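Local coordinates for protein D-hydantoinase (Ralstonia pickettii, PDB 1NFG) that probably catalyses the stereospecific hydrolysis of the cyclic amide bond of D-hydantoin derivatives, using a pair of zinc ions in each subunit, at residues I4-T9 with E39-A44; V49-I54 with Q360-V365; H98-A103 with Y121-L126; S316-G321 with A409-S414. One frame throughout, in Å; residues are numbered along the deposited sequence.

Contact 1 of 4, residues I4-T9 with E39-A44; sequences IIKNGT and ERTIDA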
loop_
_atom_site.group_PDB
_atom_site.type_symbol
_atom_site.label_atom_id
_atom_site.label_comp_id
_atom_site.label_asym_id
_atom_site.label_seq_id
_atom_site.Cartn_x
_atom_site.Cartn_y
_atom_site.Cartn_z
ATOM N N ILE A 4 0.608 -49.761 -19.929
ATOM C CA ILE A 4 1.226 -48.844 -20.872
ATOM C C ILE A 4 0.153 -47.877 -21.345
ATOM O O ILE A 4 -0.929 -48.297 -21.772
ATOM C CB ILE A 4 1.794 -49.562 -22.121
ATOM C CG1 ILE A 4 3.039 -50.370 -21.753
ATOM C CG2 ILE A 4 2.156 -48.533 -23.196
ATOM C CD1 ILE A 4 3.586 -51.208 -22.910
ATOM N N ILE A 5 0.445 -46.584 -21.246
ATOM C CA ILE A 5 -0.489 -45.567 -21.707
ATOM C C ILE A 5 0.167 -44.951 -22.938
ATOM O O ILE A 5 1.229 -44.319 -22.848
ATOM C CB ILE A 5 -0.746 -44.502 -20.620
ATOM C CG1 ILE A 5 -1.353 -45.176 -19.387
ATOM C CG2 ILE A 5 -1.709 -43.439 -21.145
ATOM C CD1 ILE A 5 -1.490 -44.267 -18.191
ATOM N N LYS A 6 -0.468 -45.157 -24.089
ATOM C CA LYS A 6 0.066 -44.687 -25.361
ATOM C C LYS A 6 -0.784 -43.644 -26.074
ATOM O O LYS A 6 -1.987 -43.523 -25.819
ATOM C CB LYS A 6 0.232 -45.878 -26.308
ATOM C CG LYS A 6 -1.108 -46.475 -26.738
ATOM C CD LYS A 6 -0.962 -47.577 -27.767
ATOM C CE LYS A 6 -2.330 -48.130 -28.169
ATOM N NZ LYS A 6 -2.239 -49.209 -29.201
ATOM N N ASN A 7 -0.140 -42.916 -26.987
ATOM C CA ASN A 7 -0.800 -41.902 -27.811
ATOM C C ASN A 7 -1.334 -40.693 -27.065
ATOM O O ASN A 7 -2.159 -39.947 -27.601
ATOM C CB ASN A 7 -1.969 -42.516 -28.598
ATOM C CG ASN A 7 -1.571 -43.755 -29.370
ATOM O OD1 ASN A 7 -0.434 -43.878 -29.830
ATOM N ND2 ASN A 7 -2.513 -44.677 -29.529
ATOM N N GLY A 8 -0.881 -40.499 -25.835
ATOM C CA GLY A 8 -1.360 -39.368 -25.072
ATOM C C GLY A 8 -0.324 -38.274 -24.973
ATOM O O GLY A 8 0.847 -38.466 -25.322
ATOM N N THR A 9 -0.764 -37.115 -24.501
ATOM C CA THR A 9 0.127 -35.983 -24.324
ATOM C C THR A 9 0.335 -35.798 -22.828
ATOM O O THR A 9 -0.576 -35.386 -22.112
ATOM C CB THR A 9 -0.479 -34.698 -24.919
ATOM O OG1 THR A 9 -0.762 -34.910 -26.307
ATOM C CG2 THR A 9 0.493 -33.535 -24.780
ATOM N N GLU A 39 0.536 -56.119 -19.523
ATOM C CA GLU A 39 -0.730 -56.726 -19.128
ATOM C C GLU A 39 -1.871 -55.991 -19.805
ATOM O O GLU A 39 -2.713 -56.595 -20.464
ATOM C CB GLU A 39 -0.908 -56.644 -17.608
ATOM C CG GLU A 39 -0.178 -57.726 -16.842
ATOM C CD GLU A 39 -0.888 -59.067 -16.934
ATOM O OE1 GLU A 39 -1.216 -59.499 -18.064
ATOM O OE2 GLU A 39 -1.117 -59.691 -15.870
ATOM N N ARG A 40 -1.891 -54.675 -19.643
ATOM C CA ARG A 40 -2.933 -53.874 -20.250
ATOM C C ARG A 40 -2.332 -52.658 -20.925
ATOM O O ARG A 40 -1.272 -52.178 -20.533
ATOM C CB ARG A 40 -3.939 -53.431 -19.193
ATOM C CG ARG A 40 -5.102 -52.644 -19.756
ATOM C CD ARG A 40 -6.040 -52.222 -18.648
ATOM N NE ARG A 40 -7.223 -51.557 -19.176
ATOM C CZ ARG A 40 -8.293 -51.256 -18.450
ATOM N NH1 ARG A 40 -8.327 -51.557 -17.158
ATOM N NH2 ARG A 40 -9.338 -50.673 -19.024
ATOM N N THR A 41 -3.013 -52.178 -21.956
ATOM C CA THR A 41 -2.570 -51.002 -22.683
ATOM C C THR A 41 -3.757 -50.070 -22.807
ATOM O O THR A 41 -4.851 -50.487 -23.187
ATOM C CB THR A 41 -2.053 -51.354 -24.097
ATOM O OG1 THR A 41 -0.797 -52.040 -23.995
ATOM C CG2 THR A 41 -1.869 -50.088 -24.929
ATOM N N ILE A 42 -3.546 -48.807 -22.456
ATOM C CA ILE A 42 -4.611 -47.824 -22.546
ATOM C C ILE A 42 -4.287 -46.841 -23.664
ATOM O O ILE A 42 -3.148 -46.382 -23.798
ATOM C CB ILE A 42 -4.780 -47.067 -21.220
ATOM C CG1 ILE A 42 -5.174 -48.053 -20.112
ATOM C CG2 ILE A 42 -5.831 -45.978 -21.378
ATOM C CD1 ILE A 42 -5.254 -47.436 -18.720
ATOM N N ASP A 43 -5.295 -46.541 -24.476
ATOM C CA ASP A 43 -5.127 -45.623 -25.587
ATOM C C ASP A 43 -5.561 -44.220 -25.171
ATOM O O ASP A 43 -6.756 -43.916 -25.130
ATOM C CB ASP A 43 -5.966 -46.086 -26.776
ATOM C CG ASP A 43 -5.507 -45.475 -28.083
ATOM O OD1 ASP A 43 -4.973 -44.346 -28.062
ATOM O OD2 ASP A 43 -5.690 -46.121 -29.134
ATOM N N ALA A 44 -4.585 -43.370 -24.869
ATOM C CA ALA A 44 -4.863 -42.000 -24.449
ATOM C C ALA A 44 -4.902 -41.039 -25.637
ATOM O O ALA A 44 -4.731 -39.833 -25.478
ATOM C CB ALA A 44 -3.814 -41.543 -23.444
#

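Contact 2 of 4, residues V49-I54 with Q360-V365; sequences VFPGGI and QFVELV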
loop_
_atom_site.group_PDB
_atom_site.type_symbol
_atom_site.label_atom_id
_atom_site.label_comp_id
_atom_site.label_asym_id
_atom_site.label_seq_id
_atom_site.Cartn_x
_atom_site.Cartn_y
_atom_site.Cartn_z
ATOM N N VAL A 49 -2.457 -36.603 -20.332
ATOM C CA VAL A 49 -2.078 -37.526 -19.275
ATOM C C VAL A 49 -1.566 -36.637 -18.150
ATOM O O VAL A 49 -0.384 -36.280 -18.126
ATOM C CB VAL A 49 -0.944 -38.472 -19.734
ATOM C CG1 VAL A 49 -0.554 -39.414 -18.606
ATOM C CG2 VAL A 49 -1.384 -39.251 -20.964
ATOM N N PHE A 50 -2.463 -36.270 -17.234
ATOM C CA PHE A 50 -2.131 -35.400 -16.099
ATOM C C PHE A 50 -1.785 -36.168 -14.833
ATOM O O PHE A 50 -2.190 -37.320 -14.662
ATOM C CB PHE A 50 -3.323 -34.518 -15.708
ATOM C CG PHE A 50 -3.701 -33.475 -16.713
ATOM C CD1 PHE A 50 -2.746 -32.626 -17.264
ATOM C CD2 PHE A 50 -5.043 -33.267 -17.021
ATOM C CE1 PHE A 50 -3.130 -31.572 -18.108
ATOM C CE2 PHE A 50 -5.438 -32.220 -17.860
ATOM C CZ PHE A 50 -4.479 -31.369 -18.405
ATOM N N PRO A 51 -1.020 -35.538 -13.925
ATOM C CA PRO A 51 -0.680 -36.212 -12.668
ATOM C C PRO A 51 -2.018 -36.246 -11.914
ATOM O O PRO A 51 -2.895 -35.421 -12.181
ATOM C CB PRO A 51 0.305 -35.245 -12.016
ATOM C CG PRO A 51 0.992 -34.631 -13.175
ATOM C CD PRO A 51 -0.151 -34.366 -14.137
ATOM N N GLY A 52 -2.200 -37.183 -10.992
ATOM C CA GLY A 52 -3.465 -37.233 -10.270
ATOM C C GLY A 52 -3.702 -36.021 -9.379
ATOM O O GLY A 52 -2.774 -35.514 -8.743
ATOM N N GLY A 53 -4.947 -35.555 -9.329
ATOM C CA GLY A 53 -5.272 -34.408 -8.501
ATOM C C GLY A 53 -4.944 -34.624 -7.031
ATOM O O GLY A 53 -5.004 -35.744 -6.526
ATOM N N ILE A 54 -4.593 -33.548 -6.338
ATOM C CA ILE A 54 -4.259 -33.626 -4.921
ATOM C C ILE A 54 -4.987 -32.530 -4.154
ATOM O O ILE A 54 -4.621 -31.361 -4.237
ATOM C CB ILE A 54 -2.749 -33.472 -4.708
ATOM C CG1 ILE A 54 -2.018 -34.639 -5.385
ATOM C CG2 ILE A 54 -2.439 -33.417 -3.223
ATOM C CD1 ILE A 54 -0.516 -34.569 -5.271
ATOM N N GLN A 360 -0.077 -24.434 -15.651
ATOM C CA GLN A 360 -0.334 -23.949 -14.294
ATOM C C GLN A 360 -1.452 -24.773 -13.659
ATOM O O GLN A 360 -1.474 -24.973 -12.447
ATOM C CB GLN A 360 -0.734 -22.472 -14.308
ATOM C CG GLN A 360 0.402 -21.528 -14.649
ATOM C CD GLN A 360 -0.038 -20.075 -14.707
ATOM O OE1 GLN A 360 -1.017 -19.734 -15.380
ATOM N NE2 GLN A 360 0.693 -19.208 -14.009
ATOM N N PHE A 361 -2.382 -25.242 -14.485
ATOM C CA PHE A 361 -3.480 -26.065 -14.007
ATOM C C PHE A 361 -2.909 -27.215 -13.175
ATOM O O PHE A 361 -3.325 -27.441 -12.039
ATOM C CB PHE A 361 -4.257 -26.630 -15.188
ATOM C CG PHE A 361 -5.240 -27.700 -14.810
ATOM C CD1 PHE A 361 -6.424 -27.381 -14.152
ATOM C CD2 PHE A 361 -4.987 -29.033 -15.121
ATOM C CE1 PHE A 361 -7.345 -28.373 -13.814
ATOM C CE2 PHE A 361 -5.896 -30.029 -14.789
ATOM C CZ PHE A 361 -7.080 -29.699 -14.134
ATOM N N VAL A 362 -1.948 -27.934 -13.749
ATOM C CA VAL A 362 -1.316 -29.053 -13.066
ATOM C C VAL A 362 -0.570 -28.591 -11.819
ATOM O O VAL A 362 -0.639 -29.234 -10.771
ATOM C CB VAL A 362 -0.336 -29.798 -14.010
ATOM C CG1 VAL A 362 0.381 -30.931 -13.255
ATOM C CG2 VAL A 362 -1.103 -30.350 -15.212
ATOM N N GLU A 363 0.148 -27.480 -11.928
ATOM C CA GLU A 363 0.884 -26.952 -10.784
ATOM C C GLU A 363 -0.044 -26.746 -9.589
ATOM O O GLU A 363 0.220 -27.223 -8.489
ATOM C CB GLU A 363 1.543 -25.612 -11.141
ATOM C CG GLU A 363 2.046 -24.828 -9.922
ATOM C CD GLU A 363 2.467 -23.397 -10.245
ATOM O OE1 GLU A 363 1.894 -22.781 -11.171
ATOM O OE2 GLU A 363 3.365 -22.876 -9.554
ATOM N N LEU A 364 -1.136 -26.037 -9.826
ATOM C CA LEU A 364 -2.103 -25.713 -8.785
ATOM C C LEU A 364 -2.935 -26.883 -8.304
ATOM O O LEU A 364 -3.161 -27.057 -7.109
ATOM C CB LEU A 364 -3.053 -24.629 -9.291
ATOM C CG LEU A 364 -2.432 -23.286 -9.649
ATOM C CD1 LEU A 364 -3.458 -22.420 -10.357
ATOM C CD2 LEU A 364 -1.924 -22.623 -8.379
ATOM N N VAL A 365 -3.403 -27.673 -9.255
ATOM C CA VAL A 365 -4.256 -28.812 -8.975
ATOM C C VAL A 365 -3.551 -30.026 -8.359
ATOM O O VAL A 365 -4.197 -30.864 -7.721
ATOM C CB VAL A 365 -5.001 -29.192 -10.286
ATOM C CG1 VAL A 365 -5.098 -30.677 -10.453
ATOM C CG2 VAL A 365 -6.366 -28.555 -10.287
#

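Contact 3 of 4, residues H98-A103 with Y121-L126; sequences HSLAEA and YHIIVL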
loop_
_atom_site.group_PDB
_atom_site.type_symbol
_atom_site.label_atom_id
_atom_site.label_comp_id
_atom_site.label_asym_id
_atom_site.label_seq_id
_atom_site.Cartn_x
_atom_site.Cartn_y
_atom_site.Cartn_z
ATOM N N HIS A 98 -10.137 -34.742 24.653
ATOM C CA HIS A 98 -9.412 -35.933 24.226
ATOM C C HIS A 98 -8.051 -35.577 23.610
ATOM O O HIS A 98 -7.786 -34.414 23.297
ATOM C CB HIS A 98 -10.282 -36.736 23.252
ATOM C CG HIS A 98 -11.506 -37.329 23.888
ATOM N ND1 HIS A 98 -11.455 -38.427 24.723
ATOM C CD2 HIS A 98 -12.807 -36.948 23.848
ATOM C CE1 HIS A 98 -12.672 -38.694 25.167
ATOM N NE2 HIS A 98 -13.511 -37.813 24.653
ATOM N N SER A 99 -7.186 -36.578 23.456
ATOM C CA SER A 99 -5.848 -36.366 22.906
ATOM C C SER A 99 -5.815 -36.313 21.382
ATOM O O SER A 99 -6.815 -36.595 20.706
ATOM C CB SER A 99 -4.914 -37.482 23.362
ATOM O OG SER A 99 -5.319 -38.720 22.801
ATOM N N LEU A 100 -4.655 -35.949 20.843
ATOM C CA LEU A 100 -4.503 -35.890 19.396
ATOM C C LEU A 100 -4.441 -37.334 18.904
ATOM O O LEU A 100 -5.098 -37.699 17.921
ATOM C CB LEU A 100 -3.234 -35.110 19.010
ATOM C CG LEU A 100 -3.266 -33.639 19.446
ATOM C CD1 LEU A 100 -2.053 -32.912 18.914
ATOM C CD2 LEU A 100 -4.542 -32.983 18.942
ATOM N N ALA A 101 -3.665 -38.154 19.608
ATOM C CA ALA A 101 -3.548 -39.562 19.264
ATOM C C ALA A 101 -4.950 -40.176 19.185
ATOM O O ALA A 101 -5.276 -40.849 18.199
ATOM C CB ALA A 101 -2.718 -40.278 20.299
ATOM N N GLU A 102 -5.779 -39.935 20.209
ATOM C CA GLU A 102 -7.145 -40.469 20.228
ATOM C C GLU A 102 -7.827 -40.081 18.910
ATOM O O GLU A 102 -8.583 -40.865 18.332
ATOM C CB GLU A 102 -7.974 -39.912 21.424
ATOM C CG GLU A 102 -7.727 -40.523 22.853
ATOM C CD GLU A 102 -8.907 -40.271 23.843
ATOM O OE1 GLU A 102 -10.056 -40.575 23.458
ATOM O OE2 GLU A 102 -8.710 -39.785 24.994
ATOM N N ALA A 103 -7.536 -38.869 18.433
ATOM C CA ALA A 103 -8.118 -38.341 17.193
ATOM C C ALA A 103 -7.598 -39.059 15.950
ATOM O O ALA A 103 -8.371 -39.427 15.060
ATOM C CB ALA A 103 -7.844 -36.840 17.083
ATOM N N TYR A 121 -3.122 -36.798 6.693
ATOM C CA TYR A 121 -3.924 -36.060 7.675
ATOM C C TYR A 121 -3.323 -34.735 8.098
ATOM O O TYR A 121 -2.106 -34.585 8.173
ATOM C CB TYR A 121 -4.114 -36.834 8.993
ATOM C CG TYR A 121 -4.736 -38.215 8.949
ATOM C CD1 TYR A 121 -5.760 -38.532 8.055
ATOM C CD2 TYR A 121 -4.327 -39.193 9.862
ATOM C CE1 TYR A 121 -6.358 -39.795 8.073
ATOM C CE2 TYR A 121 -4.918 -40.454 9.890
ATOM C CZ TYR A 121 -5.927 -40.752 8.995
ATOM O OH TYR A 121 -6.486 -42.011 9.012
ATOM N N HIS A 122 -4.198 -33.778 8.384
ATOM C CA HIS A 122 -3.784 -32.492 8.938
ATOM C C HIS A 122 -4.359 -32.677 10.333
ATOM O O HIS A 122 -5.400 -33.328 10.488
ATOM C CB HIS A 122 -4.517 -31.305 8.317
ATOM C CG HIS A 122 -4.222 -31.084 6.871
ATOM N ND1 HIS A 122 -2.953 -30.824 6.404
ATOM C CD2 HIS A 122 -5.045 -31.026 5.799
ATOM C CE1 HIS A 122 -3.007 -30.611 5.102
ATOM N NE2 HIS A 122 -4.266 -30.727 4.711
ATOM N N ILE A 123 -3.719 -32.127 11.352
ATOM C CA ILE A 123 -4.281 -32.285 12.680
ATOM C C ILE A 123 -4.869 -30.970 13.198
ATOM O O ILE A 123 -4.171 -29.955 13.276
ATOM C CB ILE A 123 -3.226 -32.823 13.678
ATOM C CG1 ILE A 123 -3.890 -33.082 15.035
ATOM C CG2 ILE A 123 -2.064 -31.842 13.795
ATOM C CD1 ILE A 123 -5.141 -33.963 14.952
ATOM N N ILE A 124 -6.162 -30.988 13.523
ATOM C CA ILE A 124 -6.824 -29.804 14.056
ATOM C C ILE A 124 -6.697 -29.793 15.571
ATOM O O ILE A 124 -7.063 -30.760 16.236
ATOM C CB ILE A 124 -8.326 -29.775 13.749
ATOM C CG1 ILE A 124 -8.565 -29.581 12.256
ATOM C CG2 ILE A 124 -8.977 -28.650 14.529
ATOM C CD1 ILE A 124 -10.017 -29.394 11.898
ATOM N N VAL A 125 -6.180 -28.697 16.110
ATOM C CA VAL A 125 -6.026 -28.553 17.548
ATOM C C VAL A 125 -7.055 -27.540 18.056
ATOM O O VAL A 125 -6.883 -26.336 17.877
ATOM C CB VAL A 125 -4.625 -28.052 17.897
ATOM C CG1 VAL A 125 -4.475 -27.915 19.400
ATOM C CG2 VAL A 125 -3.593 -29.002 17.340
ATOM N N LEU A 126 -8.129 -28.024 18.671
ATOM C CA LEU A 126 -9.152 -27.132 19.199
ATOM C C LEU A 126 -9.285 -27.180 20.730
ATOM O O LEU A 126 -10.203 -26.589 21.300
ATOM C CB LEU A 126 -10.499 -27.421 18.529
ATOM C CG LEU A 126 -10.956 -28.869 18.361
ATOM C CD1 LEU A 126 -11.189 -29.525 19.719
ATOM C CD2 LEU A 126 -12.230 -28.882 17.534
#

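Contact 4 of 4, residues S316-G321 with A409-S414; sequences SWLFKG and AMDYSS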
loop_
_atom_site.group_PDB
_atom_site.type_symbol
_atom_site.label_atom_id
_atom_site.label_comp_id
_atom_site.label_asym_id
_atom_site.label_seq_id
_atom_site.Cartn_x
_atom_site.Cartn_y
_atom_site.Cartn_z
ATOM N N SER A 316 -20.211 -31.986 3.489
ATOM C CA SER A 316 -21.421 -32.645 3.034
ATOM C C SER A 316 -22.595 -32.479 3.986
ATOM O O SER A 316 -22.830 -33.319 4.852
ATOM C CB SER A 316 -21.135 -34.132 2.795
ATOM O OG SER A 316 -20.264 -34.646 3.794
ATOM N N TRP A 317 -23.328 -31.383 3.828
ATOM C CA TRP A 317 -24.495 -31.133 4.656
ATOM C C TRP A 317 -25.703 -31.154 3.731
ATOM O O TRP A 317 -25.931 -30.213 2.972
ATOM C CB TRP A 317 -24.386 -29.777 5.346
ATOM C CG TRP A 317 -23.203 -29.656 6.244
ATOM C CD1 TRP A 317 -22.226 -28.704 6.182
ATOM C CD2 TRP A 317 -22.859 -30.513 7.340
ATOM N NE1 TRP A 317 -21.293 -28.916 7.168
ATOM C CE2 TRP A 317 -21.656 -30.019 7.895
ATOM C CE3 TRP A 317 -23.449 -31.650 7.907
ATOM C CZ2 TRP A 317 -21.028 -30.624 8.993
ATOM C CZ3 TRP A 317 -22.826 -32.253 9.000
ATOM C CH2 TRP A 317 -21.627 -31.737 9.530
ATOM N N LEU A 318 -26.461 -32.243 3.784
ATOM C CA LEU A 318 -27.639 -32.397 2.947
ATOM C C LEU A 318 -28.455 -31.125 2.934
ATOM O O LEU A 318 -28.683 -30.509 3.975
ATOM C CB LEU A 318 -28.513 -33.543 3.456
ATOM C CG LEU A 318 -27.922 -34.948 3.450
ATOM C CD1 LEU A 318 -28.934 -35.900 4.061
ATOM C CD2 LEU A 318 -27.571 -35.370 2.027
ATOM N N PHE A 319 -28.890 -30.724 1.748
ATOM C CA PHE A 319 -29.696 -29.530 1.642
ATOM C C PHE A 319 -30.969 -29.771 2.435
ATOM O O PHE A 319 -31.454 -28.880 3.134
ATOM C CB PHE A 319 -30.047 -29.236 0.187
ATOM C CG PHE A 319 -30.968 -28.069 0.021
ATOM C CD1 PHE A 319 -30.640 -26.827 0.560
ATOM C CD2 PHE A 319 -32.167 -28.205 -0.667
ATOM C CE1 PHE A 319 -31.495 -25.738 0.419
ATOM C CE2 PHE A 319 -33.031 -27.123 -0.816
ATOM C CZ PHE A 319 -32.694 -25.885 -0.272
ATOM N N LYS A 320 -31.502 -30.986 2.329
ATOM C CA LYS A 320 -32.719 -31.333 3.045
ATOM C C LYS A 320 -32.422 -31.745 4.485
ATOM O O LYS A 320 -32.815 -31.068 5.436
ATOM C CB LYS A 320 -33.455 -32.459 2.332
ATOM C CG LYS A 320 -34.849 -32.657 2.881
ATOM C CD LYS A 320 -35.641 -33.689 2.100
ATOM C CE LYS A 320 -37.056 -33.825 2.656
ATOM N NZ LYS A 320 -37.859 -34.811 1.874
ATOM N N GLY A 321 -31.714 -32.844 4.661
ATOM C CA GLY A 321 -31.417 -33.266 6.015
ATOM C C GLY A 321 -30.723 -32.279 6.953
ATOM O O GLY A 321 -31.155 -32.113 8.092
ATOM N N ALA A 409 -22.452 -38.909 -1.670
ATOM C CA ALA A 409 -23.740 -39.095 -1.010
ATOM C C ALA A 409 -24.573 -37.826 -0.779
ATOM O O ALA A 409 -25.530 -37.851 0.002
ATOM C CB ALA A 409 -23.526 -39.819 0.314
ATOM N N MET A 410 -24.232 -36.730 -1.457
ATOM C CA MET A 410 -24.957 -35.468 -1.290
ATOM C C MET A 410 -26.219 -35.338 -2.132
ATOM O O MET A 410 -26.390 -36.043 -3.125
ATOM C CB MET A 410 -24.033 -34.289 -1.587
ATOM C CG MET A 410 -23.148 -33.912 -0.419
ATOM S SD MET A 410 -24.129 -33.368 0.989
ATOM C CE MET A 410 -24.462 -31.678 0.527
ATOM N N ASP A 411 -27.100 -34.424 -1.730
ATOM C CA ASP A 411 -28.349 -34.204 -2.453
ATOM C C ASP A 411 -28.312 -32.995 -3.388
ATOM O O ASP A 411 -29.342 -32.581 -3.919
ATOM C CB ASP A 411 -29.523 -34.089 -1.472
ATOM C CG ASP A 411 -29.339 -32.979 -0.454
ATOM O OD1 ASP A 411 -28.187 -32.736 -0.028
ATOM O OD2 ASP A 411 -30.358 -32.362 -0.066
ATOM N N TYR A 412 -27.121 -32.435 -3.590
ATOM C CA TYR A 412 -26.951 -31.303 -4.499
ATOM C C TYR A 412 -25.478 -31.035 -4.799
ATOM O O TYR A 412 -24.586 -31.532 -4.107
ATOM C CB TYR A 412 -27.596 -30.023 -3.937
ATOM C CG TYR A 412 -26.778 -29.295 -2.889
ATOM C CD1 TYR A 412 -26.826 -29.671 -1.546
ATOM C CD2 TYR A 412 -25.952 -28.228 -3.242
ATOM C CE1 TYR A 412 -26.070 -28.999 -0.577
ATOM C CE2 TYR A 412 -25.190 -27.551 -2.286
ATOM C CZ TYR A 412 -25.254 -27.940 -0.956
ATOM O OH TYR A 412 -24.502 -27.272 -0.013
ATOM N N SER A 413 -25.240 -30.252 -5.848
ATOM C CA SER A 413 -23.889 -29.867 -6.248
ATOM C C SER A 413 -23.782 -28.344 -6.212
ATOM O O SER A 413 -24.738 -27.639 -6.550
ATOM C CB SER A 413 -23.578 -30.354 -7.660
ATOM O OG SER A 413 -22.325 -29.846 -8.085
ATOM N N SER A 414 -22.624 -27.844 -5.796
ATOM C CA SER A 414 -22.401 -26.404 -5.719
ATOM C C SER A 414 -22.284 -25.824 -7.122
ATOM O O SER A 414 -22.413 -24.616 -7.325
ATOM C CB SER A 414 -21.116 -26.112 -4.949
ATOM O OG SER A 414 -21.133 -26.732 -3.677
#

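Contact 1 of 4, residues I4-T9 with E39-A44
A short parallel beta ladder pairs Ile4, Ile5 and Lys6 with Thr41, Ile42 and Asp43 in the small beta-rich domain that accompanies the TIM barrel in hydantoinases. Four backbone hydrogen bonds link the strands, Ile4 and Lys6 each serving as donor and acceptor. Ile4 N donates to Arg40 O (3.1 Å), while Ile4 O accepts from Ile42 N at 2.8 Å. Lys6 then donates through its N to Ile42 O (3.0 Å) and receives Ala44 N at its own O, 2.8 Å away. Ile5 and Ile42 lie on one face, where Ile5 packs on Ile390 and Ala44, and Ile42 on Leu392 and Val433. The other face bears Ile4, Lys6, Thr41 and Asp43. There Lys6 CG stands between the backbone N and the carbonyl carbon (chi1 68°), and the extended chain beyond it crosses Thr41, with Lys6 CE 3.8 Å from Thr41 CG2. Lys6 NZ is 4.6 Å from Asp43 OD2, not in contact, though the opposite charges probably attract weakly. At the corner after the ladder, two donors hold Asp43 OD1: Ala45 N and the Asn7 amide. Asn7 ND2 gives it a nearly straight bond (2.9 Å) from above the carboxylate plane.

Contact 2 of 4, residues V49-I54 with Q360-V365
The Phe50 ring receives Phe361 over one face, with Phe361 CE2 lying 3.8 Å above the plane and displaced toward the rim. The ring planes stand 54° apart with centroids 5.3 Å from each other, an oblique pairing. Phe361 in turn has a face filled from its own helix, where Val365 CB sits over the ring centre. On the helix, Val362 divides its two methyls between neighbouring residues of the strand: CG2 approaches Phe50 CD1 obliquely at 3.5 Å, and CG1 touches Pro51 CD at 3.6 Å. The branch CG1 lies opposite the backbone N (chi1 177°), an arrangement that spreads the two methyls over successive residues of the strand. Farther on, the chemistry becomes polar. Ile54 N gives a straight hydrogen bond (172°) to Val365 O, which it meets in the carbonyl plane at 3.0 Å; that carbonyl lies in a wider pi-type turn of the helix and also receives a weak bond from Arg343. The contact thus fastens helix 358-372 against strand 48-58, which leads on to the zinc ligand His57. Helix 343-352 packs on Phe361 and Val365 beyond, while Val11 of strand 8-12 and Trp393 of strand 390-400 adjoin Phe50.

Contact 3 of 4, residues H98-A103 with Y121-L126
Leu100 and Ile123 join the helix to the second strand of a beta-alpha-beta unit of the TIM barrel, made of strand 85-93, helix 100-111 and strand 118-124. A single branch of the leucine does most of the work: Leu100 CD2 rests 4.0 Å from Ile123 CG1, and the two side chains cross at about a right angle. Ile123 carries CG1 opposite its backbone N (chi1 -175°), which brings CG1 up to the leucine methyl. Farther contacts flank this pair, with Leu100 CD2 lying 4.4 Å from Val125 CG2 and Ala103 CB 4.5 Å from Ile123 CD1. All of it is apolar and buried. Next along the strand, Ile124 turns its far end away from the helix, and its side chain is about 7 Å from a zinc ion. Polar bonds concentrate instead at the start of the helix, where Ser99 is the N-cap: its OG accepts from Glu102 N at 2.9 Å. Glu102 OE2 is held in turn by His98 ND1, which points at it within the imidazole plane. Glu135 of helix 130-135 receives the N-H groups of Leu100 and Ala101. Val132 of that helix packs on Leu100 and Val125, while Cys92 of strand 85-93 touches Ala103 and Ile123.

Contact 4 of 4, residues S316-G321 with A409-S414
Ser316 begins the contact by lying against the sulfur of Met410, with its CB 3.6 Å from Met410 SD, while the serine hydroxyl is engaged by Asp71 N. Met410 is bent at both chi2 and chi3, and this curl carries its terminal methyl CE on to the carbonyl of Trp317. The same carbonyl, Trp317 O, also stands at the edge of the Tyr412 ring, 3.8 Å from Tyr412 CE1, whereas the indole meets His322 edge-to-face and its NE1 makes a weak hydrogen bond to Asn335 O. Leu318 follows, its CD2 reaching the sulfur (4.1 Å from Met410 SD) and lying beside the Asp411 carboxylate. At Phe319 the contact turns polar: Phe319 N donates to the syn lone pair of Asp411 OD1 at 2.8 Å, with a weak second bond to Asp411 OD2. Phe319 CB packs on Tyr412 CD1 at 3.7 Å, and the Phe319 ring makes a cation-pi contact with Lys282. Lys320 completes the grip, its N donating to Asp411 OD2 at 3.0 Å from the syn side. With CG between the backbone N and the carbonyl carbon (chi1 58°), the Asp411 carboxylate faces the loop. One carboxylate receiving successive peptide N-H groups, as here, ties two irregular loops together without strand pairing. The pairing lies near the binuclear zinc site of the amidohydrolase barrel: segment 316-321 closely follows the zinc ligand Asp313, the side chain of Ser316 is about 7 Å from that of the ligand His59, and Trp317 neighbours Asn335, a probable substrate-binding residue.

Chemistry follows location in these four contacts. Contacts 2 and 3 are buried and largely apolar, each setting a helix on a strand, in contact 3 a strand of the barrel, although contact 2 adds one backbone bond and contact 3 adds none between its segments. Contact 1, partly exposed and with its centre about 29 Å from the chain's centre, relies on strand pairing; contact 4, also partly exposed but near the zinc ions, relies on a carboxylate gripping a loop backbone. Contacts 1 and 2 touch directly where Thr9 O meets Val49 N at 2.9 Å, probably a hydrogen bond, joining strand 8-12, which begins in contact 1, to its neighbour 48-58 in contact 2. Along the chain, contact 3 nests within contact 2, whereas contacts 2 and 4 interleave.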